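Local coordinates for Lin2634 protein (Listeria innocua, PDB 3MZO) that is probably a metal-dependent phosphohydrolase of the HD-domain superfamily, related to 5'-deoxynucleotidases, and binds calcium ions, at residues 79-83 with 158-162; 142-147 with 161-165. All coordinates share one frame; numbering follows the deposited sequence.

Contact 1: 79-83 with 158-162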
loop_
_atom_site.group_PDB
_atom_site.type_symbol
_atom_site.label_atom_id
_atom_site.label_comp_id
_atom_site.label_asym_id
_atom_site.label_seq_id
_atom_site.Cartn_x
_atom_site.Cartn_y
_atom_site.Cartn_z
ATOM N N LYS B 79 13.383 -18.381 -4.913
ATOM C CA LYS B 79 14.630 -17.537 -4.882
ATOM C C LYS B 79 15.562 -17.813 -3.676
ATOM O O LYS B 79 16.757 -17.467 -3.685
ATOM C CB LYS B 79 14.266 -16.031 -4.845
ATOM C CG LYS B 79 14.085 -15.309 -6.207
ATOM C CD LYS B 79 13.504 -16.189 -7.293
ATOM C CE LYS B 79 12.835 -15.399 -8.400
ATOM N NZ LYS B 79 13.289 -15.838 -9.749
ATOM N N THR B 80 14.985 -18.411 -2.637
ATOM C CA THR B 80 15.662 -18.695 -1.378
ATOM C C THR B 80 16.379 -20.062 -1.480
ATOM O O THR B 80 16.002 -20.882 -2.321
ATOM C CB THR B 80 14.606 -18.684 -0.254
ATOM O OG1 THR B 80 13.582 -19.642 -0.557
ATOM C CG2 THR B 80 13.955 -17.276 -0.146
ATOM N N PRO B 81 17.411 -20.311 -0.638
ATOM C CA PRO B 81 18.199 -21.544 -0.804
ATOM C C PRO B 81 17.471 -22.825 -0.343
ATOM O O PRO B 81 16.437 -22.740 0.339
ATOM C CB PRO B 81 19.459 -21.280 0.038
ATOM C CG PRO B 81 19.023 -20.331 1.095
ATOM C CD PRO B 81 17.845 -19.539 0.543
ATOM N N VAL B 82 18.023 -23.982 -0.739
ATOM C CA VAL B 82 17.449 -25.312 -0.447
ATOM C C VAL B 82 17.049 -25.467 1.039
ATOM O O VAL B 82 17.890 -25.722 1.910
ATOM C CB VAL B 82 18.406 -26.460 -0.902
ATOM C CG1 VAL B 82 17.961 -27.817 -0.337
ATOM C CG2 VAL B 82 18.493 -26.497 -2.436
ATOM N N LYS B 83 15.752 -25.273 1.298
ATOM C CA LYS B 83 15.167 -25.349 2.641
ATOM C C LYS B 83 14.102 -26.446 2.715
ATOM O O LYS B 83 14.197 -27.367 3.535
ATOM C CB LYS B 83 14.536 -24.000 3.027
ATOM C CG LYS B 83 15.360 -23.185 3.994
ATOM C CD LYS B 83 14.530 -22.089 4.616
ATOM C CE LYS B 83 15.180 -21.603 5.890
ATOM N NZ LYS B 83 14.506 -20.382 6.408
ATOM N N ILE B 158 16.975 -15.843 6.866
ATOM C CA ILE B 158 16.905 -16.212 5.465
ATOM C C ILE B 158 17.811 -15.303 4.608
ATOM O O ILE B 158 18.460 -15.769 3.694
ATOM C CB ILE B 158 15.439 -16.207 4.921
ATOM C CG1 ILE B 158 15.341 -17.004 3.627
ATOM C CG2 ILE B 158 14.922 -14.802 4.634
ATOM C CD1 ILE B 158 15.634 -18.475 3.804
ATOM N N PHE B 159 17.896 -14.019 4.934
ATOM C CA PHE B 159 18.682 -13.089 4.107
ATOM C C PHE B 159 20.191 -13.372 4.143
ATOM O O PHE B 159 20.853 -13.310 3.097
ATOM C CB PHE B 159 18.324 -11.660 4.462
ATOM C CG PHE B 159 16.893 -11.353 4.162
ATOM C CD1 PHE B 159 16.451 -11.268 2.844
ATOM C CD2 PHE B 159 15.970 -11.241 5.171
ATOM C CE1 PHE B 159 15.116 -11.028 2.554
ATOM C CE2 PHE B 159 14.624 -11.010 4.882
ATOM C CZ PHE B 159 14.213 -10.899 3.566
ATOM N N VAL B 160 20.713 -13.750 5.311
ATOM C CA VAL B 160 22.114 -14.166 5.417
ATOM C C VAL B 160 22.353 -15.420 4.592
ATOM O O VAL B 160 23.402 -15.569 3.931
ATOM C CB VAL B 160 22.501 -14.450 6.887
ATOM C CG1 VAL B 160 23.768 -15.343 6.963
ATOM C CG2 VAL B 160 22.692 -13.127 7.631
ATOM N N GLU B 161 21.374 -16.317 4.603
ATOM C CA GLU B 161 21.467 -17.553 3.833
ATOM C C GLU B 161 21.445 -17.298 2.333
ATOM O O GLU B 161 22.184 -17.942 1.579
ATOM C CB GLU B 161 20.337 -18.523 4.211
ATOM C CG GLU B 161 20.439 -19.077 5.638
ATOM C CD GLU B 161 19.099 -19.656 6.150
ATOM O OE1 GLU B 161 18.214 -20.002 5.321
ATOM O OE2 GLU B 161 18.928 -19.749 7.393
ATOM N N ILE B 162 20.605 -16.373 1.895
ATOM C CA ILE B 162 20.536 -15.993 0.476
ATOM C C ILE B 162 21.878 -15.361 0.018
ATOM O O ILE B 162 22.400 -15.678 -1.036
ATOM C CB ILE B 162 19.359 -14.992 0.230
ATOM C CG1 ILE B 162 17.999 -15.694 0.447
ATOM C CG2 ILE B 162 19.425 -14.386 -1.187
ATOM C CD1 ILE B 162 16.805 -14.758 0.699
#
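P81 lays one edge of its ring against the first turn of helix 158-172: CD lies 3.8 Å from I162 CG1, while CG meets E161 CB at 3.8 Å. The pyrrolidine crosses both side chains at about a right angle. Next to it, T80 contributes its methyl group. Chi1 of 57° sets CG2 anti to the carbonyl carbon, beside the backbone N, and from there it meets I162 CD1 at 3.9 Å and I158 CG1 at 4.0 Å. The loop between helices 58-67 and 87-108 of this all-helical, HD-type domain is thus laid across the start of a later helix; the side chain of I162 is about 10 Å from those of the calcium ligands H34 and D138. I158 has CG1 anti to its backbone N (chi1 -162°), and its CD1 reaches the end of K83, 3.4 Å from NZ. Extended beyond CG, the lysine chain passes obliquely over this methyl and crosses E161 at about a right angle. Its NZ forms a long, weak salt bridge of 3.9 Å with E161 OE1, whereas the other carboxylate oxygen, OE2, is hydrogen-bonded by N157 ND2. R107 of a second subunit packs on K83.

Contact 2: 142-147 with 161-165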
loop_
_atom_site.group_PDB
_atom_site.type_symbol
_atom_site.label_atom_id
_atom_site.label_comp_id
_atom_site.label_asym_id
_atom_site.label_seq_id
_atom_site.Cartn_x
_atom_site.Cartn_y
_atom_site.Cartn_z
ATOM N N LEU B 142 20.527 -10.605 -6.456
ATOM C CA LEU B 142 20.096 -11.309 -5.254
ATOM C C LEU B 142 21.006 -10.948 -4.076
ATOM O O LEU B 142 20.563 -10.768 -2.944
ATOM C CB LEU B 142 20.130 -12.795 -5.539
ATOM C CG LEU B 142 19.345 -13.766 -4.679
ATOM C CD1 LEU B 142 17.839 -13.481 -4.676
ATOM C CD2 LEU B 142 19.648 -15.176 -5.177
ATOM N N LEU B 143 22.298 -10.840 -4.350
ATOM C CA LEU B 143 23.268 -10.446 -3.347
ATOM C C LEU B 143 23.012 -9.010 -2.856
ATOM O O LEU B 143 23.065 -8.741 -1.656
ATOM C CB LEU B 143 24.696 -10.576 -3.917
ATOM C CG LEU B 143 25.869 -10.446 -2.947
ATOM C CD1 LEU B 143 26.218 -11.803 -2.319
ATOM C CD2 LEU B 143 27.092 -9.869 -3.661
ATOM N N TYR B 144 22.748 -8.088 -3.777
ATOM C CA TYR B 144 22.375 -6.702 -3.386
ATOM C C TYR B 144 21.058 -6.621 -2.584
ATOM O O TYR B 144 20.943 -5.850 -1.617
ATOM C CB TYR B 144 22.359 -5.757 -4.624
ATOM C CG TYR B 144 23.731 -5.163 -4.868
ATOM C CD1 TYR B 144 24.724 -5.899 -5.509
ATOM C CD2 TYR B 144 24.051 -3.882 -4.399
ATOM C CE1 TYR B 144 26.003 -5.373 -5.691
ATOM C CE2 TYR B 144 25.315 -3.343 -4.584
ATOM C CZ TYR B 144 26.282 -4.106 -5.241
ATOM O OH TYR B 144 27.524 -3.601 -5.449
ATOM N N GLU B 145 20.055 -7.372 -3.005
ATOM C CA GLU B 145 18.756 -7.349 -2.301
ATOM C C GLU B 145 18.930 -7.902 -0.891
ATOM O O GLU B 145 18.418 -7.357 0.044
ATOM C CB GLU B 145 17.729 -8.247 -2.964
ATOM C CG GLU B 145 17.093 -7.814 -4.244
ATOM C CD GLU B 145 16.157 -8.918 -4.794
ATOM O OE1 GLU B 145 16.588 -10.097 -4.824
ATOM O OE2 GLU B 145 15.012 -8.615 -5.221
ATOM N N SER B 146 19.663 -9.002 -0.746
ATOM C CA SER B 146 19.800 -9.628 0.552
ATOM C C SER B 146 20.733 -8.775 1.440
ATOM O O SER B 146 20.503 -8.612 2.655
ATOM C CB SER B 146 20.270 -11.074 0.405
ATOM O OG SER B 146 21.605 -11.148 -0.073
ATOM N N PHE B 147 21.757 -8.203 0.804
ATOM C CA PHE B 147 22.697 -7.304 1.453
ATOM C C PHE B 147 21.959 -6.114 2.056
ATOM O O PHE B 147 22.196 -5.745 3.210
ATOM C CB PHE B 147 23.742 -6.833 0.423
ATOM C CG PHE B 147 24.744 -5.874 0.962
ATOM C CD1 PHE B 147 25.902 -6.338 1.560
ATOM C CD2 PHE B 147 24.543 -4.508 0.853
ATOM C CE1 PHE B 147 26.869 -5.437 2.070
ATOM C CE2 PHE B 147 25.498 -3.599 1.353
ATOM C CZ PHE B 147 26.658 -4.071 1.971
ATOM N N GLU B 161 21.374 -16.317 4.603
ATOM C CA GLU B 161 21.467 -17.553 3.833
ATOM C C GLU B 161 21.445 -17.298 2.333
ATOM O O GLU B 161 22.184 -17.942 1.579
ATOM C CB GLU B 161 20.337 -18.523 4.211
ATOM C CG GLU B 161 20.439 -19.077 5.638
ATOM C CD GLU B 161 19.099 -19.656 6.150
ATOM O OE1 GLU B 161 18.214 -20.002 5.321
ATOM O OE2 GLU B 161 18.928 -19.749 7.393
ATOM N N ILE B 162 20.605 -16.373 1.895
ATOM C CA ILE B 162 20.536 -15.993 0.476
ATOM C C ILE B 162 21.878 -15.361 0.018
ATOM O O ILE B 162 22.400 -15.678 -1.036
ATOM C CB ILE B 162 19.359 -14.992 0.230
ATOM C CG1 ILE B 162 17.999 -15.694 0.447
ATOM C CG2 ILE B 162 19.425 -14.386 -1.187
ATOM C CD1 ILE B 162 16.805 -14.758 0.699
ATOM N N TYR B 163 22.394 -14.444 0.823
ATOM C CA TYR B 163 23.633 -13.764 0.541
ATOM C C TYR B 163 24.771 -14.794 0.397
ATOM O O TYR B 163 25.564 -14.761 -0.565
ATOM C CB TYR B 163 23.926 -12.766 1.675
ATOM C CG TYR B 163 25.249 -12.054 1.561
ATOM C CD1 TYR B 163 26.407 -12.602 2.125
ATOM C CD2 TYR B 163 25.354 -10.845 0.882
ATOM C CE1 TYR B 163 27.633 -11.947 2.033
ATOM C CE2 TYR B 163 26.574 -10.181 0.785
ATOM C CZ TYR B 163 27.710 -10.741 1.352
ATOM O OH TYR B 163 28.916 -10.087 1.252
ATOM N N SER B 164 24.812 -15.735 1.338
ATOM C CA SER B 164 25.845 -16.760 1.352
ATOM C C SER B 164 25.800 -17.619 0.088
ATOM O O SER B 164 26.837 -17.873 -0.544
ATOM C CB SER B 164 25.699 -17.603 2.611
ATOM O OG SER B 164 25.858 -16.776 3.746
ATOM N N GLU B 165 24.596 -18.031 -0.293
ATOM C CA GLU B 165 24.399 -18.852 -1.475
ATOM C C GLU B 165 24.780 -18.095 -2.721
ATOM O O GLU B 165 25.434 -18.659 -3.601
ATOM C CB GLU B 165 22.949 -19.322 -1.584
ATOM C CG GLU B 165 22.636 -20.268 -2.786
ATOM C CD GLU B 165 22.479 -19.558 -4.175
ATOM O OE1 GLU B 165 22.002 -18.389 -4.262
ATOM O OE2 GLU B 165 22.828 -20.199 -5.196
#
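L142 and I162 make the tight apolar contact at one end of this interface: L142 CG lies 3.5 Å from I162 CG2. The side chains cross at about a right angle, and the same methyl also touches S146 CB at 3.8 Å. Thus the CG2 branch of I162 faces helix 129-151, while the other branch faces the 79-83 loop. At the other end, F147 and Y163 lie side by side and point the same way, with Y163 CE2 near the plane of the F147 ring, at its edge, 4.0 Å from CD1.

One face of the Y163 ring takes a CH-pi interaction. L143 CD1 stands over it, 3.8 Å from the centroid and 28° off the normal, displaced toward the CD2-CE2 side. Y163 has CG anti to its backbone N (chi1 176°), which sends the ring across the partner helix, under L143 CD1 and beside F147. Its OH is hydrogen-bonded to T205 OG1, and L201 of helix 201-211 packs on the same side chain.

Among the polar groups, S146 OG approaches Y163 CB at 3.3 Å, near the plane of the ring and at its edge. The hydroxyl has two possible acceptors in its own helix, L142 O and L143 O, so a polar atom in this buried layer can be satisfied locally. E165 is peripheral; its carboxylate is engaged by K139 and T169.

The axes of the two short segments approach to 8.5 Å, with 151° between their directions, which defines a close antiparallel helix pair. The side chain of L142 is about 6 Å from those of H34 and D138, so this packing lies close to the calcium site of an HD-type helical domain without touching it.

From the N terminus, the chain reaches residues 79-83 after helix 58-67, then runs through helices 87-108 and 114-121 before helix 129-151 supplies residues 142-147. Contact 2 closes a short loop, only 13 residues separating its segments. Residues 142-147 lie within the 74-residue span closed by contact 1, but both contacts end on overlapping parts of helix 158-172, and the nearest pairs, T80-I162 and L143-Y163, interleave, so the contacts are not strictly nested. Their centres are 8 Å apart, and I162 touches both partners. They also meet directly: F159 O packs on S146 CB at 3.5 Å. Together they join the 79-83 loop and helix 129-151 to helix 158-172.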